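Local coordinates for protein CalS10 (Micromonospora echinospora, PDB 6UK5) that binds S-adenosylmethionine and probably transfers its methyl group to an amino pentose during calicheamicin biosynthesis, at residues A[119-124]-A[244-249]; A[123-128]-A[221-226]; A[153-158]-A[234-239]. One frame throughout, in Å; residues are numbered along the deposited sequence.

Interaction 1 (A[119-124]-A[244-249]); sequences TCLFTA and RGLFVA. With SAM (S-adenosylmethionine), chain D; ACT (acetate ion), chain E.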
# COMPACT_ATOMS: atom_id res chain seq x y z
N THR A 119 9.03 -8.39 31.83
CA THR A 119 9.42 -8.58 30.44
C THR A 119 9.52 -7.23 29.73
O THR A 119 8.85 -6.26 30.09
CB THR A 119 8.42 -9.47 29.69
OG1 THR A 119 7.19 -8.77 29.50
CG2 THR A 119 8.15 -10.75 30.46
N CYS A 120 10.39 -7.20 28.72
CA CYS A 120 10.66 -6.00 27.91
C CYS A 120 11.00 -6.52 26.52
O CYS A 120 12.16 -6.84 26.23
CB CYS A 120 11.78 -5.17 28.50
SG CYS A 120 11.96 -3.51 27.79
N LEU A 121 9.99 -6.59 25.65
CA LEU A 121 10.08 -7.37 24.43
C LEU A 121 9.94 -6.49 23.19
O LEU A 121 9.48 -5.35 23.26
CB LEU A 121 9.00 -8.47 24.41
CG LEU A 121 8.83 -9.25 25.72
CD1 LEU A 121 7.54 -10.05 25.71
CD2 LEU A 121 10.03 -10.15 25.99
N PHE A 122 10.33 -7.07 22.05
CA PHE A 122 10.27 -6.40 20.75
C PHE A 122 11.12 -5.13 20.75
O PHE A 122 10.70 -4.08 20.26
CB PHE A 122 8.82 -6.11 20.35
CG PHE A 122 8.61 -5.97 18.85
CD1 PHE A 122 9.54 -6.45 17.94
CD2 PHE A 122 7.45 -5.38 18.36
CE1 PHE A 122 9.33 -6.33 16.58
CE2 PHE A 122 7.24 -5.26 17.00
CZ PHE A 122 8.18 -5.73 16.11
N THR A 123 12.33 -5.23 21.29
CA THR A 123 13.34 -4.16 21.21
C THR A 123 12.85 -2.87 21.86
O THR A 123 13.22 -1.78 21.42
CB THR A 123 13.75 -3.89 19.76
OG1 THR A 123 12.71 -3.17 19.08
CG2 THR A 123 14.02 -5.20 19.02
N ALA A 124 12.02 -2.98 22.89
CA ALA A 124 11.48 -1.78 23.53
C ALA A 124 12.58 -0.97 24.19
O ALA A 124 12.57 0.27 24.13
CB ALA A 124 10.41 -2.17 24.54
N ARG A 244 16.48 -12.30 17.02
CA ARG A 244 17.30 -11.44 17.86
C ARG A 244 17.68 -12.07 19.19
O ARG A 244 18.31 -11.39 20.01
CB ARG A 244 16.56 -10.13 18.13
CG ARG A 244 16.13 -9.37 16.89
CD ARG A 244 15.27 -8.18 17.27
NE ARG A 244 13.88 -8.56 17.52
CZ ARG A 244 12.94 -8.63 16.58
NH1 ARG A 244 13.22 -8.33 15.32
NH2 ARG A 244 11.70 -8.99 16.90
N GLY A 245 17.32 -13.31 19.43
CA GLY A 245 17.66 -13.91 20.70
C GLY A 245 16.89 -13.26 21.84
O GLY A 245 15.94 -12.51 21.65
N LEU A 246 17.34 -13.57 23.06
CA LEU A 246 16.61 -13.18 24.26
C LEU A 246 17.54 -13.27 25.46
O LEU A 246 18.15 -14.31 25.69
CB LEU A 246 15.39 -14.09 24.45
CG LEU A 246 14.17 -13.55 25.19
CD1 LEU A 246 13.38 -12.59 24.32
CD2 LEU A 246 13.30 -14.72 25.64
N PHE A 247 17.63 -12.18 26.22
CA PHE A 247 18.31 -12.21 27.51
C PHE A 247 17.33 -12.67 28.59
O PHE A 247 16.19 -12.20 28.63
CB PHE A 247 18.88 -10.83 27.87
CG PHE A 247 20.15 -10.49 27.14
CD1 PHE A 247 21.34 -11.11 27.47
CD2 PHE A 247 20.14 -9.56 26.11
CE1 PHE A 247 22.51 -10.80 26.80
CE2 PHE A 247 21.31 -9.25 25.43
CZ PHE A 247 22.49 -9.87 25.78
N VAL A 248 17.78 -13.58 29.44
CA VAL A 248 17.01 -14.06 30.58
C VAL A 248 17.91 -13.98 31.80
O VAL A 248 18.91 -14.70 31.89
CB VAL A 248 16.50 -15.50 30.38
CG1 VAL A 248 15.73 -15.96 31.61
CG2 VAL A 248 15.61 -15.57 29.14
N ALA A 249 17.57 -13.09 32.73
CA ALA A 249 18.36 -12.86 33.93
C ALA A 249 17.50 -13.10 35.16
O ALA A 249 16.27 -13.08 35.09
CB ALA A 249 18.93 -11.43 33.95
N SAM D . 5.76 -5.05 23.91
CA SAM D . 5.40 -4.20 22.82
C SAM D . 4.91 -5.01 21.58
O SAM D . 5.59 -6.00 21.21
OXT SAM D . 3.88 -4.58 21.03
CB SAM D . 6.60 -3.32 22.43
CG SAM D . 6.06 -2.12 21.67
SD SAM D . 7.48 -1.45 20.78
CE SAM D . 6.65 -0.53 19.49
C5' SAM D . 8.16 -0.08 21.79
C4' SAM D . 7.27 0.53 22.88
O4' SAM D . 8.12 1.09 23.90
C3' SAM D . 6.37 1.67 22.40
O3' SAM D . 5.00 1.27 22.43
C2' SAM D . 6.62 2.82 23.38
O2' SAM D . 5.41 3.37 23.89
C1' SAM D . 7.44 2.17 24.50
N9 SAM D . 8.42 3.04 25.13
C8 SAM D . 9.47 3.69 24.52
N7 SAM D . 10.24 4.34 25.35
C5 SAM D . 9.67 4.11 26.59
C6 SAM D . 10.03 4.50 27.90
N6 SAM D . 11.06 5.30 28.17
N1 SAM D . 9.27 4.05 28.92
C2 SAM D . 8.22 3.27 28.64
N3 SAM D . 7.77 2.85 27.46
C4 SAM D . 8.55 3.30 26.47
C ACT E . 9.64 -8.87 14.06
O ACT E . 9.34 -9.55 15.08
OXT ACT E . 10.76 -8.33 13.85
CH3 ACT E . 8.56 -8.69 12.98
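Arg244 reaches the loop just past strand 115-120, where it meets Thr123 and Phe122, in the Rossmann-like sheet of a class I methyltransferase (strand order 3-2-1-4-5-7-6). Strand 149-153 lies between strands 115-120 and 246-251, which explains why CA of Leu121 and CA of Leu246 are 8.7 Å apart and why the contact is made by side chains without a hydrogen bond across it. From Arg244 the long chain bends at chi3 (-81°), passing CD against the methyl CG2 of Thr123 at 3.7 Å and carrying the guanidinium toward the Phe122 ring. There NH2 of Arg244 lies at the ring edge, 3.5 Å from CD1 of Phe122, with the two planes 42° apart. The charge is met by two anions: NE is salt-bridged to Glu154, while NH1 of Arg244 donates to OXT of a bound acetate, probably from the crystallisation liquor, at 2.9 Å and NH2 to its O at 3.0 Å. Lys35 holds the same acetate. Phe122 also belongs to the cofactor pocket, its CB lying 3.3 Å from the carboxylate O of S-adenosylmethionine. Gly245 follows with a positive phi (68°), easily adopted without a side chain. Leu246 then supplies a purely apolar end to the contact, suited to the buried level where Leu121 also packs on Val152 and Phe72: the branch CD1 of Leu246 meets CD2 of Leu121 at 4.5 Å.

Interaction 2 (A[123-128]-A[221-226]); sequences TAVNFL and EEYDAA. With SAM (S-adenosylmethionine), chain D.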
# COMPACT_ATOMS: atom_id res chain seq x y z
N THR A 123 12.33 -5.23 21.29
CA THR A 123 13.34 -4.16 21.21
C THR A 123 12.85 -2.87 21.86
O THR A 123 13.22 -1.78 21.42
CB THR A 123 13.75 -3.89 19.76
OG1 THR A 123 12.71 -3.17 19.08
CG2 THR A 123 14.02 -5.20 19.02
N ALA A 124 12.02 -2.98 22.89
CA ALA A 124 11.48 -1.78 23.53
C ALA A 124 12.58 -0.97 24.19
O ALA A 124 12.57 0.27 24.13
CB ALA A 124 10.41 -2.17 24.54
N VAL A 125 13.55 -1.64 24.82
CA VAL A 125 14.60 -0.92 25.53
C VAL A 125 15.47 -0.12 24.58
O VAL A 125 16.08 0.88 24.98
CB VAL A 125 15.45 -1.91 26.35
CG1 VAL A 125 16.41 -2.67 25.44
CG2 VAL A 125 16.23 -1.18 27.43
N ASN A 126 15.55 -0.53 23.32
CA ASN A 126 16.43 0.14 22.36
C ASN A 126 15.84 1.41 21.78
O ASN A 126 16.43 1.99 20.87
CB ASN A 126 16.81 -0.84 21.25
CG ASN A 126 17.48 -2.09 21.79
OD1 ASN A 126 16.83 -3.11 22.01
ND2 ASN A 126 18.78 -2.01 22.03
N PHE A 127 14.69 1.86 22.28
CA PHE A 127 14.18 3.19 21.99
C PHE A 127 14.77 4.24 22.93
O PHE A 127 14.47 5.43 22.78
CB PHE A 127 12.65 3.21 22.07
CG PHE A 127 12.00 2.57 20.88
CD1 PHE A 127 11.74 3.31 19.74
CD2 PHE A 127 11.68 1.22 20.89
CE1 PHE A 127 11.15 2.73 18.64
CE2 PHE A 127 11.09 0.63 19.79
CZ PHE A 127 10.82 1.39 18.66
N LEU A 128 15.58 3.81 23.88
CA LEU A 128 16.40 4.72 24.67
C LEU A 128 17.65 5.08 23.88
O LEU A 128 18.10 4.33 23.01
CB LEU A 128 16.75 4.07 26.01
CG LEU A 128 15.53 3.47 26.72
CD1 LEU A 128 15.93 2.69 27.96
CD2 LEU A 128 14.55 4.58 27.10
N GLU A 221 28.45 -6.71 26.08
CA GLU A 221 29.21 -6.23 27.23
C GLU A 221 28.42 -5.19 28.02
O GLU A 221 28.52 -5.13 29.25
CB GLU A 221 30.53 -5.62 26.75
CG GLU A 221 31.57 -5.43 27.83
CD GLU A 221 32.96 -5.25 27.27
OE1 GLU A 221 33.14 -4.37 26.40
OE2 GLU A 221 33.87 -6.00 27.69
N GLU A 222 27.63 -4.37 27.33
CA GLU A 222 26.88 -3.32 28.01
C GLU A 222 25.69 -3.91 28.76
O GLU A 222 25.45 -3.57 29.93
CB GLU A 222 26.43 -2.28 26.99
CG GLU A 222 27.33 -1.05 26.97
CD GLU A 222 27.39 -0.39 25.60
OE1 GLU A 222 26.56 -0.73 24.74
OE2 GLU A 222 28.30 0.44 25.39
N TYR A 223 24.93 -4.80 28.11
CA TYR A 223 23.85 -5.49 28.81
C TYR A 223 24.38 -6.23 30.03
O TYR A 223 23.86 -6.07 31.14
CB TYR A 223 23.14 -6.47 27.87
CG TYR A 223 22.34 -5.85 26.74
CD1 TYR A 223 21.20 -5.09 27.01
CD2 TYR A 223 22.70 -6.05 25.42
CE1 TYR A 223 20.46 -4.54 25.99
CE2 TYR A 223 21.96 -5.50 24.39
CZ TYR A 223 20.84 -4.75 24.68
OH TYR A 223 20.09 -4.20 23.65
N ASP A 224 25.39 -7.08 29.84
CA ASP A 224 25.93 -7.86 30.95
C ASP A 224 26.32 -6.97 32.11
O ASP A 224 26.13 -7.33 33.28
CB ASP A 224 27.13 -8.68 30.48
CG ASP A 224 26.73 -9.88 29.65
OD1 ASP A 224 25.56 -10.31 29.76
OD2 ASP A 224 27.60 -10.40 28.92
N ALA A 225 26.88 -5.79 31.82
CA ALA A 225 27.26 -4.86 32.88
C ALA A 225 26.03 -4.22 33.53
O ALA A 225 26.02 -3.98 34.74
CB ALA A 225 28.19 -3.78 32.33
N ALA A 226 24.99 -3.94 32.74
CA ALA A 226 23.80 -3.32 33.30
C ALA A 226 23.04 -4.29 34.21
O ALA A 226 22.55 -3.88 35.27
CB ALA A 226 22.89 -2.83 32.17
N SAM D . 5.76 -5.05 23.91
CA SAM D . 5.40 -4.20 22.82
C SAM D . 4.91 -5.01 21.58
O SAM D . 5.59 -6.00 21.21
OXT SAM D . 3.88 -4.58 21.03
CB SAM D . 6.60 -3.32 22.43
CG SAM D . 6.06 -2.12 21.67
SD SAM D . 7.48 -1.45 20.78
CE SAM D . 6.65 -0.53 19.49
C5' SAM D . 8.16 -0.08 21.79
C4' SAM D . 7.27 0.53 22.88
O4' SAM D . 8.12 1.09 23.90
C3' SAM D . 6.37 1.67 22.40
O3' SAM D . 5.00 1.27 22.43
C2' SAM D . 6.62 2.82 23.38
O2' SAM D . 5.41 3.37 23.89
C1' SAM D . 7.44 2.17 24.50
N9 SAM D . 8.42 3.04 25.13
C8 SAM D . 9.47 3.69 24.52
N7 SAM D . 10.24 4.34 25.35
C5 SAM D . 9.67 4.11 26.59
C6 SAM D . 10.03 4.50 27.90
N6 SAM D . 11.06 5.30 28.17
N1 SAM D . 9.27 4.05 28.92
C2 SAM D . 8.22 3.27 28.64
N3 SAM D . 7.77 2.85 27.46
C4 SAM D . 8.55 3.30 26.47
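Tyr223 stretches out from helix 220-229 and brings its hydroxyl to the side-chain amide of Asn126, in the short 3-10 turn that follows strand 115-120 of the Rossmann-like fold. ND2 of Asn126 donates to OH of Tyr223 over 3.0 Å, nearly straight at 164°, and the oxygen sits close to the amide plane. That plane stands 79° from the phenol ring, so the amide meets the ring at its hydroxyl edge and does not stack on it. Beside this bond Val125, the third participant, turns its CG1 methyl to the same ring edge, 4.5 Å from CE1 of Tyr223; a branched aliphatic residue suits this apolar spot, where Leu153 packs against both partners. With CG of Asn126 opposite its own carbonyl carbon (chi1 -58°), the amide also bridges to the chain beyond: OD1 accepts from the backbone N of Trp156, and ND2 donates to O of Thr216. A leucine in its place would probably leave the Tyr223 hydroxyl, the Trp156 N-H and the Thr216 carbonyl without this shared partner in a buried setting. The same turn carries Phe127, whose CE2 lies 3.6 Å from C5' of S-adenosylmethionine. Asparagine, with both a donor and an acceptor in one flat group, can thus satisfy several buried polar atoms without adding charge, linking the helix to a turn that lines the cofactor pocket.

Interaction 3 (A[153-158]-A[234-239]); sequences LEPWWF and SAYVEG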
# COMPACT_ATOMS: atom_id res chain seq x y z
N LEU A 153 14.45 -10.00 28.23
CA LEU A 153 14.67 -8.81 27.43
C LEU A 153 15.06 -9.20 26.02
O LEU A 153 16.05 -9.91 25.83
CB LEU A 153 15.75 -7.94 28.07
CG LEU A 153 16.00 -6.54 27.50
CD1 LEU A 153 16.28 -5.58 28.64
CD2 LEU A 153 17.15 -6.56 26.52
N GLU A 154 14.27 -8.76 25.04
CA GLU A 154 14.59 -8.99 23.64
C GLU A 154 15.40 -7.81 23.13
O GLU A 154 14.84 -6.72 22.96
CB GLU A 154 13.32 -9.17 22.82
CG GLU A 154 13.57 -9.58 21.38
CD GLU A 154 12.30 -9.60 20.55
OE1 GLU A 154 11.21 -9.45 21.13
OE2 GLU A 154 12.40 -9.76 19.32
N PRO A 155 16.70 -7.97 22.86
CA PRO A 155 17.51 -6.83 22.42
C PRO A 155 17.46 -6.64 20.91
O PRO A 155 17.15 -7.56 20.14
CB PRO A 155 18.92 -7.23 22.87
CG PRO A 155 18.93 -8.71 22.69
CD PRO A 155 17.52 -9.18 23.03
N TRP A 156 17.77 -5.42 20.49
CA TRP A 156 17.99 -5.13 19.08
C TRP A 156 19.40 -5.52 18.66
O TRP A 156 20.38 -5.22 19.36
CB TRP A 156 17.75 -3.64 18.82
CG TRP A 156 18.10 -3.19 17.43
CD1 TRP A 156 19.02 -2.23 17.09
CD2 TRP A 156 17.55 -3.66 16.19
NE1 TRP A 156 19.07 -2.08 15.73
CE2 TRP A 156 18.17 -2.94 15.15
CE3 TRP A 156 16.58 -4.62 15.86
CZ2 TRP A 156 17.87 -3.15 13.81
CZ3 TRP A 156 16.28 -4.82 14.52
CH2 TRP A 156 16.92 -4.10 13.51
N TRP A 157 19.50 -6.19 17.52
CA TRP A 157 20.76 -6.48 16.86
C TRP A 157 20.57 -6.08 15.40
O TRP A 157 19.44 -5.95 14.93
CB TRP A 157 21.20 -7.95 16.94
CG TRP A 157 21.34 -8.55 18.31
CD1 TRP A 157 20.68 -9.65 18.79
CD2 TRP A 157 22.17 -8.08 19.39
NE1 TRP A 157 21.07 -9.91 20.09
CE2 TRP A 157 21.97 -8.96 20.48
CE3 TRP A 157 23.06 -7.02 19.53
CZ2 TRP A 157 22.63 -8.79 21.69
CZ3 TRP A 157 23.71 -6.86 20.74
CH2 TRP A 157 23.50 -7.74 21.81
N PHE A 158 21.66 -5.89 14.69
CA PHE A 158 21.49 -5.58 13.28
C PHE A 158 21.25 -6.87 12.49
O PHE A 158 22.04 -7.81 12.61
CB PHE A 158 22.72 -4.87 12.72
CG PHE A 158 22.94 -3.50 13.29
CD1 PHE A 158 21.98 -2.51 13.13
CD2 PHE A 158 24.11 -3.18 13.95
CE1 PHE A 158 22.18 -1.24 13.64
CE2 PHE A 158 24.32 -1.91 14.46
CZ PHE A 158 23.35 -0.94 14.31
N SER A 234 22.88 -12.94 34.49
CA SER A 234 22.31 -12.89 33.15
C SER A 234 22.68 -14.12 32.34
O SER A 234 23.66 -14.82 32.62
CB SER A 234 22.76 -11.63 32.41
OG SER A 234 23.87 -11.90 31.57
N ALA A 235 21.87 -14.38 31.31
CA ALA A 235 22.14 -15.41 30.32
C ALA A 235 21.48 -14.98 29.02
O ALA A 235 20.53 -14.19 29.02
CB ALA A 235 21.63 -16.78 30.78
N TYR A 236 21.98 -15.52 27.91
CA TYR A 236 21.52 -15.12 26.59
C TYR A 236 21.07 -16.33 25.79
O TYR A 236 21.80 -17.33 25.71
CB TYR A 236 22.61 -14.36 25.83
CG TYR A 236 22.21 -13.97 24.43
CD1 TYR A 236 21.28 -12.97 24.22
CD2 TYR A 236 22.76 -14.60 23.33
CE1 TYR A 236 20.90 -12.60 22.94
CE2 TYR A 236 22.39 -14.24 22.04
CZ TYR A 236 21.46 -13.24 21.86
OH TYR A 236 21.09 -12.88 20.58
N VAL A 237 19.88 -16.24 25.21
CA VAL A 237 19.31 -17.29 24.38
C VAL A 237 19.46 -16.91 22.91
O VAL A 237 18.87 -15.92 22.45
CB VAL A 237 17.83 -17.56 24.73
CG1 VAL A 237 17.23 -18.56 23.76
CG2 VAL A 237 17.71 -18.06 26.16
N GLU A 238 20.25 -17.70 22.18
CA GLU A 238 20.46 -17.48 20.76
C GLU A 238 19.16 -17.60 19.96
O GLU A 238 18.28 -18.40 20.28
CB GLU A 238 21.45 -18.52 20.23
CG GLU A 238 22.89 -18.23 20.50
CD GLU A 238 23.54 -17.64 19.29
OE1 GLU A 238 24.56 -18.22 18.85
OE2 GLU A 238 23.04 -16.62 18.77
N GLY A 239 19.06 -16.77 18.92
CA GLY A 239 18.02 -16.95 17.93
C GLY A 239 16.64 -16.57 18.40
O GLY A 239 16.18 -15.44 18.21
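The indole of Trp157 and the phenol of Tyr236 meet at a steep angle, their planes 81° apart and the phenol centroid 5.9 Å from that of the five-membered ring. One face of the indole carries Pro155, whose CB lies 4.1 Å above the Trp157 plane and is offset toward the rim. At the indole edge, in its plane, comes CE1 of Tyr236, which is 3.9 Å from NE1 of Trp157. The phenol in turn receives CG of Pro155 at its own edge, 4.4 Å from CE1 of Tyr236, so the compact apolar ring of the proline touches both aromatic groups. Tyr236 OH approaches the indole nitrogen obliquely, 3.0 Å from NE1 of Trp157, and is hydrogen-bonded to the backbone O of Arg244. A tyrosine therefore fits well: its ring packs against proline and tryptophan while its hydroxyl has a backbone partner. The phenol gets there because CG lies opposite the backbone N of Tyr236 (chi1 178°), which carries the ring out toward Trp157 and Pro155. This is side-chain packing at the partly exposed margin of the Rossmann-like sheet, away from the cofactor. Strand 246-251 runs between the two segments: Leu153 is bonded through its backbone to Phe247, Val237 likewise to Leu246, and the Phe247 side chain touches Pro155, Trp157 and Tyr236. Helix 220-229 packs beside the same group, with Tyr223 against Pro155 and Arg220 against Tyr236.

Interactions 1 and 2 are buried and start from the same piece of chain after strand 115-120, with S-adenosylmethionine touching both; interaction 3 is only partly buried, at the margin of the sheet. Interaction 1 uses strand 246-251 and interaction 3 its antiparallel neighbour, the edge strand 232-237. Polar pairs join the contacts: Glu154 to Arg244 between interactions 1 and 3, Asn126 to Trp156 and Asp224 to Ser234 between interactions 2 and 3. The chemistry shifts with place: interaction 1 mixes charge and aliphatic packing, interaction 2 centres on a neutral amide-phenol bond, and interaction 3 on aromatic rings and proline. Phe247 packs against Tyr223 of interaction 2 and the rings of interaction 3.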